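Local coordinates for CEP104 (Gallus gallus, PDB 5JO8), which is a centriolar protein whose TOG domain, an all-helical array, probably binds tubulin or microtubules, at residues N82-A87 with K125-H130; R237-M242 with D272-I277. One frame throughout, in Å; residues are numbered along the deposited sequence. Where two conformers were deposited one is given.

Contact 1 of 2, residues N82-A87 with K125-H130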
ATOM      1  N   ASN A  82      -7.826   9.496  19.452  1.00 21.79           N
ATOM      2  CA  ASN A  82      -6.837   8.696  20.166  1.00 21.73           C
ATOM      3  C   ASN A  82      -7.088   7.207  19.959  1.00 22.95           C
ATOM      4  O   ASN A  82      -6.151   6.419  19.834  1.00 21.92           O
ATOM      5  CB  ASN A  82      -6.842   9.028  21.659  1.00 25.22           C
ATOM      6  CG  ASN A  82      -6.369  10.429  21.937  1.00 43.69           C
ATOM      7  OD1 ASN A  82      -5.662  11.029  21.126  1.00 32.79           O
ATOM      8  ND2 ASN A  82      -6.753  10.962  23.090  1.00 31.00           N
ATOM      9  N   MET A  83      -8.355   6.823  19.929  1.00 22.16           N
ATOM     10  CA  MET A  83      -8.698   5.430  19.710  1.00 18.78           C
ATOM     11  C   MET A  83      -8.309   4.981  18.306  1.00 21.10           C
ATOM     12  O   MET A  83      -7.807   3.873  18.132  1.00 19.63           O
ATOM     13  CB  MET A  83     -10.183   5.206  19.942  1.00 22.14           C
ATOM     14  CG  MET A  83     -10.565   3.753  19.937  1.00 25.00           C
ATOM     15  SD  MET A  83     -12.273   3.528  20.459  1.00 28.08           S
ATOM     16  CE  MET A  83     -12.234   4.284  22.079  1.00 33.31           C
ATOM     17  N   LEU A  84      -8.550   5.834  17.314  1.00 19.12           N
ATOM     18  CA  LEU A  84      -8.142   5.531  15.947  1.00 18.19           C
ATOM     19  C   LEU A  84      -6.636   5.367  15.901  1.00 18.34           C
ATOM     20  O   LEU A  84      -6.130   4.431  15.282  1.00 18.12           O
ATOM     21  CB  LEU A  84      -8.573   6.636  14.978  1.00 18.54           C
ATOM     22  CG  LEU A  84      -8.113   6.478  13.519  1.00 18.65           C
ATOM     23  CD1 LEU A  84      -9.099   7.132  12.585  1.00 18.99           C
ATOM     24  CD2 LEU A  84      -6.706   7.032  13.263  1.00 17.29           C
ATOM     25  N   ARG A  85      -5.905   6.297  16.505  1.00 18.49           N
ATOM     26  CA  ARG A  85      -4.458   6.229  16.431  1.00 18.63           C
ATOM     27  C   ARG A  85      -3.933   4.963  17.103  1.00 19.28           C
ATOM     28  O   ARG A  85      -3.022   4.312  16.592  1.00 20.56           O
ATOM     29  CB  ARG A  85      -3.831   7.482  17.045  1.00 22.40           C
ATOM     30  CG  ARG A  85      -4.320   8.780  16.415  1.00 28.65           C
ATOM     31  CD  ARG A  85      -3.812   8.950  14.997  1.00 30.21           C
ATOM     32  NE  ARG A  85      -4.170  10.246  14.408  1.00 33.08           N
ATOM     33  CZ  ARG A  85      -3.322  11.254  14.225  1.00 43.83           C
ATOM     34  NH1 ARG A  85      -2.051  11.136  14.585  1.00 46.16           N
ATOM     35  NH2 ARG A  85      -3.748  12.385  13.677  1.00 55.31           N
ATOM     36  N   ALA A  86      -4.525   4.586  18.226  1.00 19.33           N
ATOM     37  CA  ALA A  86      -4.105   3.380  18.920  1.00 19.96           C
ATOM     38  C   ALA A  86      -4.432   2.131  18.093  1.00 15.72           C
ATOM     39  O   ALA A  86      -3.656   1.172  18.063  1.00 19.47           O
ATOM     40  CB  ALA A  86      -4.761   3.300  20.297  1.00 20.05           C
ATOM     41  N   ALA A  87      -5.588   2.139  17.439  1.00 16.68           N
ATOM     42  CA  ALA A  87      -5.981   1.006  16.602  1.00 15.54           C
ATOM     43  C   ALA A  87      -5.028   0.852  15.418  1.00 16.36           C
ATOM     44  O   ALA A  87      -4.635  -0.262  15.084  1.00 17.64           O
ATOM     45  CB  ALA A  87      -7.421   1.173  16.117  1.00 20.46           C
ATOM     46  N   LYS A 125     -10.369  14.158   6.896  1.00 17.55           N
ATOM     47  CA  LYS A 125      -9.526  13.400   5.979  1.00 17.74           C
ATOM     48  C   LYS A 125      -8.071  13.355   6.422  1.00 17.54           C
ATOM     49  O   LYS A 125      -7.305  12.519   5.930  1.00 19.43           O
ATOM     50  CB  LYS A 125      -9.650  13.917   4.542  1.00 21.00           C
ATOM     51  CG  LYS A 125     -11.075  13.919   3.991  1.00 20.75           C
ATOM     52  CD  LYS A 125     -11.861  12.652   4.335  1.00 28.21           C
ATOM     53  CE  LYS A 125     -11.362  11.446   3.554  1.00 29.23           C
ATOM     54  NZ  LYS A 125     -11.612  11.567   2.072  1.00 29.34           N
ATOM     55  N   LEU A 126      -7.675  14.218   7.353  1.00 18.08           N
ATOM     56  CA  LEU A 126      -6.352  14.094   7.965  1.00 17.29           C
ATOM     57  C   LEU A 126      -6.217  12.722   8.635  1.00 18.00           C
ATOM     58  O   LEU A 126      -5.160  12.086   8.561  1.00 18.83           O
ATOM     59  CB  LEU A 126      -6.096  15.243   8.968  1.00 18.28           C
ATOM     60  CG  LEU A 126      -4.751  15.416   9.687  1.00 24.96           C
ATOM     61  CD1 LEU A 126      -4.733  16.780  10.357  1.00 23.66           C
ATOM     62  CD2 LEU A 126      -4.455  14.355  10.739  1.00 31.36           C
ATOM     63  N   GLU A 127      -7.281  12.272   9.292  1.00 16.86           N
ATOM     64  CA  GLU A 127      -7.236  10.977   9.959  1.00 17.14           C
ATOM     65  C   GLU A 127      -7.179   9.850   8.939  1.00 18.82           C
ATOM     66  O   GLU A 127      -6.427   8.896   9.121  1.00 19.38           O
ATOM     67  CB  GLU A 127      -8.417  10.798  10.905  1.00 16.40           C
ATOM     68  CG  GLU A 127      -8.401  11.831  12.026  1.00 20.01           C
ATOM     69  CD  GLU A 127      -7.140  11.750  12.874  1.00 21.50           C
ATOM     70  OE1 GLU A 127      -6.639  10.630  13.111  1.00 27.01           O
ATOM     71  OE2 GLU A 127      -6.636  12.814  13.306  1.00 25.21           O
ATOM     72  N   THR A 128      -7.947   9.979   7.862  1.00 16.47           N
ATOM     73  CA  THR A 128      -7.892   8.988   6.781  1.00 19.20           C
ATOM     74  C   THR A 128      -6.473   8.894   6.245  1.00 18.48           C
ATOM     75  O   THR A 128      -5.948   7.797   6.009  1.00 17.30           O
ATOM     76  CB  THR A 128      -8.802   9.390   5.629  1.00 18.46           C
ATOM     77  OG1 THR A 128     -10.084   9.753   6.156  1.00 19.65           O
ATOM     78  CG2 THR A 128      -8.967   8.236   4.633  1.00 18.05           C
ATOM     79  N   SER A 129      -5.857  10.051   6.031  0.61 16.50           N
ATOM     80  CA  SER A 129      -4.490  10.123   5.533  0.61 17.99           C
ATOM     81  C   SER A 129      -3.524   9.403   6.463  0.61 19.55           C
ATOM     82  O   SER A 129      -2.682   8.622   6.012  0.61 19.40           O
ATOM     83  CB  SER A 129      -4.060  11.580   5.367  0.61 20.01           C
ATOM     84  OG  SER A 129      -2.687  11.654   5.033  0.61 20.88           O
ATOM     85  N   HIS A 130      -3.643   9.664   7.759  1.00 17.73           N
ATOM     86  CA  HIS A 130      -2.832   8.977   8.756  1.00 17.30           C
ATOM     87  C   HIS A 130      -2.982   7.450   8.626  1.00 18.66           C
ATOM     88  O   HIS A 130      -1.983   6.719   8.654  1.00 19.18           O
ATOM     89  CB  HIS A 130      -3.240   9.428  10.160  1.00 21.06           C
ATOM     90  CG  HIS A 130      -2.552   8.680  11.258  1.00 20.27           C
ATOM     91  ND1 HIS A 130      -1.336   9.076  11.777  1.00 23.88           N
ATOM     92  CD2 HIS A 130      -2.910   7.566  11.940  1.00 23.81           C
ATOM     93  CE1 HIS A 130      -0.980   8.240  12.737  1.00 22.83           C
ATOM     94  NE2 HIS A 130      -1.915   7.310  12.851  1.00 20.94           N
TER
HETATM   95  O   HOH W   1      -1.208   5.382  14.824  1.00 23.12           O
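Arg85 lays its guanidinium flat over the imidazole of His130, centres 4.0 Å apart and planes inclined by 23°. The CD methylene of the arginine sits above the same ring face, 3.5 Å from the His130 centroid, a CH-pi contact, and NH1 hangs over the ND1 and CE1 side. A bend of the arginine chain about its CB-CG bond carries the group across this face and presents its NE edge to Glu127. There two nitrogens grip one carboxylate side-on: NE donates to OE1 of Glu127 over 2.8 Å, and NH2 donates to OE2 of Glu127 over 2.9 Å, both bonds nearly straight. OE1 is met on its syn lone pair, whereas NH2 approaches OE2 from the syn side but 25° out of the carboxylate plane; the guanidinium and carboxylate planes are not quite coplanar. Segments 82-87 and 125-130, on helices 77-94 and 125-142, run almost parallel, 12° apart with axes 11.0 Å from each other, and contribute to the row of helices that builds the TOG domain, a HEAT-like fold. On the buried side of the salt bridge, Leu84 CD2 packs 3.6 Å from Glu127 OE1 and also touches the imidazole; Ile113 and Val118 of helix 100-121 lie against the same leucine. Leu126 CD2 borders NH2 of the arginine. A water at the edge of the imidazole, 2.8 Å from His130 NE2, donates a hydrogen bond to the backbone O of Arg85, tying ring and helix backbone together and helping to fix the imidazole's rotation.

Contact 2 of 2, residues R237-M242 with D272-I277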
ATOM      1  N   ARG A 237       5.307  -2.371 -20.831  1.00 18.30           N
ATOM      2  CA  ARG A 237       3.857  -2.320 -21.022  1.00 21.05           C
ATOM      3  C   ARG A 237       3.264  -1.006 -20.535  1.00 18.93           C
ATOM      4  O   ARG A 237       2.372  -0.440 -21.166  1.00 24.17           O
ATOM      5  CB  ARG A 237       3.167  -3.486 -20.315  1.00 24.48           C
ATOM      6  CG  ARG A 237       3.523  -4.840 -20.896  1.00 23.24           C
ATOM      7  CD  ARG A 237       2.405  -5.850 -20.667  1.00 28.72           C
ATOM      8  NE  ARG A 237       2.076  -6.038 -19.256  1.00 30.59           N
ATOM      9  CZ  ARG A 237       2.607  -6.977 -18.477  1.00 41.28           C
ATOM     10  NH1 ARG A 237       3.511  -7.816 -18.968  1.00 35.14           N
ATOM     11  NH2 ARG A 237       2.238  -7.080 -17.206  1.00 32.65           N
ATOM     12  N   ILE A 238       3.778  -0.507 -19.413  1.00 19.08           N
ATOM     13  CA  ILE A 238       3.302   0.746 -18.857  1.00 19.67           C
ATOM     14  C   ILE A 238       3.604   1.878 -19.833  1.00 18.54           C
ATOM     15  O   ILE A 238       2.741   2.705 -20.133  1.00 20.38           O
ATOM     16  CB  ILE A 238       3.931   0.982 -17.474  1.00 18.88           C
ATOM     17  CG1 ILE A 238       3.301   0.059 -16.425  1.00 22.20           C
ATOM     18  CG2 ILE A 238       3.786   2.440 -17.042  1.00 21.37           C
ATOM     19  CD1 ILE A 238       4.094  -0.027 -15.137  1.00 19.05           C
ATOM     20  N   ILE A 239       4.829   1.891 -20.338  1.00 18.44           N
ATOM     21  CA  ILE A 239       5.243   2.928 -21.270  1.00 19.13           C
ATOM     22  C   ILE A 239       4.448   2.866 -22.576  1.00 23.89           C
ATOM     23  O   ILE A 239       3.994   3.895 -23.077  1.00 23.87           O
ATOM     24  CB  ILE A 239       6.757   2.896 -21.498  1.00 20.86           C
ATOM     25  CG1 ILE A 239       7.474   3.268 -20.198  1.00 21.46           C
ATOM     26  CG2 ILE A 239       7.156   3.874 -22.618  1.00 22.30           C
ATOM     27  CD1 ILE A 239       8.930   2.930 -20.191  1.00 21.05           C
ATOM     28  N   PHE A 240       4.265   1.663 -23.117  1.00 20.69           N
ATOM     29  CA  PHE A 240       3.495   1.503 -24.348  1.00 22.10           C
ATOM     30  C   PHE A 240       2.063   1.985 -24.149  1.00 23.46           C
ATOM     31  O   PHE A 240       1.483   2.619 -25.025  1.00 26.08           O
ATOM     32  CB  PHE A 240       3.486   0.040 -24.801  1.00 20.19           C
ATOM     33  CG  PHE A 240       4.771  -0.414 -25.434  1.00 21.22           C
ATOM     34  CD1 PHE A 240       5.442   0.395 -26.343  1.00 21.68           C
ATOM     35  CD2 PHE A 240       5.306  -1.654 -25.135  1.00 25.77           C
ATOM     36  CE1 PHE A 240       6.625  -0.033 -26.939  1.00 27.06           C
ATOM     37  CE2 PHE A 240       6.485  -2.089 -25.726  1.00 25.37           C
ATOM     38  CZ  PHE A 240       7.147  -1.274 -26.624  1.00 27.24           C
ATOM     39  N   GLY A 241       1.496   1.682 -22.989  1.00 22.35           N
ATOM     40  CA  GLY A 241       0.165   2.152 -22.656  1.00 24.50           C
ATOM     41  C   GLY A 241       0.075   3.668 -22.689  1.00 30.44           C
ATOM     42  O   GLY A 241      -0.847   4.243 -23.272  1.00 30.76           O
ATOM     43  N   MET A 242       1.055   4.315 -22.069  1.00 24.60           N
ATOM     44  CA  MET A 242       1.113   5.770 -22.021  1.00 28.23           C
ATOM     45  C   MET A 242       1.321   6.360 -23.410  1.00 30.22           C
ATOM     46  O   MET A 242       0.728   7.385 -23.750  1.00 31.82           O
ATOM     47  CB  MET A 242       2.253   6.228 -21.110  1.00 30.15           C
ATOM     48  CG  MET A 242       2.147   5.731 -19.688  1.00 30.04           C
ATOM     49  SD  MET A 242       1.568   7.007 -18.569  1.00 44.67           S
ATOM     50  CE  MET A 242      -0.154   7.093 -19.022  1.00 29.94           C
ATOM     51  N   ASP A 272      10.768   0.276 -31.787  1.00 27.54           N
ATOM     52  CA  ASP A 272      10.040  -0.537 -32.771  1.00 29.16           C
ATOM     53  C   ASP A 272       8.580  -0.679 -32.371  1.00 29.28           C
ATOM     54  O   ASP A 272       7.683  -0.622 -33.218  1.00 27.94           O
ATOM     55  CB  ASP A 272      10.653  -1.928 -32.924  1.00 29.23           C
ATOM     56  CG  ASP A 272      11.939  -1.912 -33.710  1.00 33.34           C
ATOM     57  OD1 ASP A 272      12.215  -0.897 -34.390  1.00 36.83           O
ATOM     58  OD2 ASP A 272      12.670  -2.920 -33.644  1.00 32.58           O
ATOM     59  N   GLY A 273       8.349  -0.870 -31.073  1.00 28.56           N
ATOM     60  CA  GLY A 273       7.004  -0.979 -30.547  1.00 27.36           C
ATOM     61  C   GLY A 273       6.215   0.285 -30.803  1.00 23.67           C
ATOM     62  O   GLY A 273       5.050   0.224 -31.185  1.00 27.25           O
ATOM     63  N   PHE A 274       6.846   1.442 -30.581  1.00 22.75           N
ATOM     64  CA  PHE A 274       6.199   2.709 -30.865  1.00 22.00           C
ATOM     65  C   PHE A 274       5.786   2.784 -32.339  1.00 21.75           C
ATOM     66  O   PHE A 274       4.674   3.202 -32.671  1.00 28.21           O
ATOM     67  CB  PHE A 274       7.132   3.883 -30.547  1.00 24.63           C
ATOM     68  CG  PHE A 274       7.369   4.125 -29.073  1.00 25.79           C
ATOM     69  CD1 PHE A 274       6.541   3.579 -28.095  1.00 23.51           C
ATOM     70  CD2 PHE A 274       8.428   4.925 -28.673  1.00 27.31           C
ATOM     71  CE1 PHE A 274       6.783   3.826 -26.744  1.00 24.40           C
ATOM     72  CE2 PHE A 274       8.670   5.177 -27.335  1.00 23.94           C
ATOM     73  CZ  PHE A 274       7.848   4.630 -26.370  1.00 26.25           C
ATOM     74  N   THR A 275       6.704   2.404 -33.217  1.00 27.55           N
ATOM     75  CA  THR A 275       6.438   2.440 -34.649  1.00 29.18           C
ATOM     76  C   THR A 275       5.342   1.437 -35.034  1.00 36.59           C
ATOM     77  O   THR A 275       4.550   1.700 -35.936  1.00 32.10           O
ATOM     78  CB  THR A 275       7.727   2.215 -35.448  1.00 27.10           C
ATOM     79  OG1 THR A 275       8.652   3.271 -35.155  1.00 30.36           O
ATOM     80  CG2 THR A 275       7.447   2.202 -36.958  1.00 31.00           C
ATOM     81  N   LYS A 276       5.277   0.310 -34.325  1.00 32.23           N
ATOM     82  CA  LYS A 276       4.175  -0.643 -34.502  1.00 35.14           C
ATOM     83  C   LYS A 276       2.832  -0.027 -34.108  1.00 41.63           C
ATOM     84  O   LYS A 276       1.821  -0.255 -34.770  1.00 36.39           O
ATOM     85  CB  LYS A 276       4.425  -1.921 -33.700  1.00 44.97           C
ATOM     86  CG  LYS A 276       5.554  -2.772 -34.247  1.00 43.10           C
ATOM     87  CD  LYS A 276       5.792  -4.015 -33.410  1.00 56.61           C
ATOM     88  CE  LYS A 276       6.858  -4.897 -34.047  1.00 65.59           C
ATOM     89  NZ  LYS A 276       7.001  -6.207 -33.350  1.00 79.01           N
ATOM     90  N   ILE A 277       2.830   0.749 -33.025  1.00 28.38           N
ATOM     91  CA  ILE A 277       1.636   1.444 -32.569  1.00 27.85           C
ATOM     92  C   ILE A 277       1.249   2.559 -33.540  1.00 40.14           C
ATOM     93  O   ILE A 277       0.065   2.828 -33.759  1.00 38.64           O
ATOM     94  CB  ILE A 277       1.821   1.963 -31.114  1.00 28.47           C
ATOM     95  CG1 ILE A 277       1.984   0.779 -30.153  1.00 28.50           C
ATOM     96  CG2 ILE A 277       0.660   2.854 -30.700  1.00 34.20           C
ATOM     97  CD1 ILE A 277       2.476   1.163 -28.762  1.00 27.23           C
TER
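Phe240 reaches from helix 229-245 to the backbone of helix 265-276, where its CE1 lies 3.7 Å from Gly273 CA. This is the close part of the contact: with no side chain on Gly273, the ring can come down onto the helix itself, and CZ of Phe240 also touches the same CA. Beside it stands Phe274, whose CE1 is 3.7 Å from CD1 of Phe240. The two ring planes are almost perpendicular, at 89°, with centroids 5.7 Å apart, yet the approach is oblique. Phe274 keeps CG beside its own backbone N (chi1 -71°), which swings the ring alongside Phe240 toward Ile239; its CZ end then meets CG2 of Ile239, near the ring plane and 3.9 Å away. Deeper in, Ile250 of helix 247-253 touches both Ile239 and Phe274, and the ring of Tyr243 stacks on Phe274, so this inner side joins the last two long helices of the chain to the short one between them. The segments cross at -36°, their axes 10.7 Å apart at the closest. The outer side is looser. Ile277, exposed at the C-terminal end of the model, meets Phe240 through CD1, 3.9 Å from CD1 of Phe240, and Phe240 itself remains partly exposed. No hydrogen bond or salt bridge passes between 237-242 and 272-277. Cohesion here therefore rests on dispersion and on the burial of apolar surface, and the fit depends on the shapes of the rings and the bare glycine backbone rather than on directional bonds.

How the contacts relate
Contacts 1 and 2 follow one another along the chain, the first closing before the second opens, and they lie on opposite sides of the molecule's centre. About 42 Å separates their centres and about 24 Å their nearest atoms, so neither touches the other. The centre of contact 1 lies about 16 Å, and that of contact 2 about 28 Å, from the centre of the chain, the second near the C-terminal end. Both pair helices running in broadly the same direction, one polar in character and the other apolar. The assembly holds a single chain and no tubulin, so neither contact can be placed relative to a tubulin-binding surface.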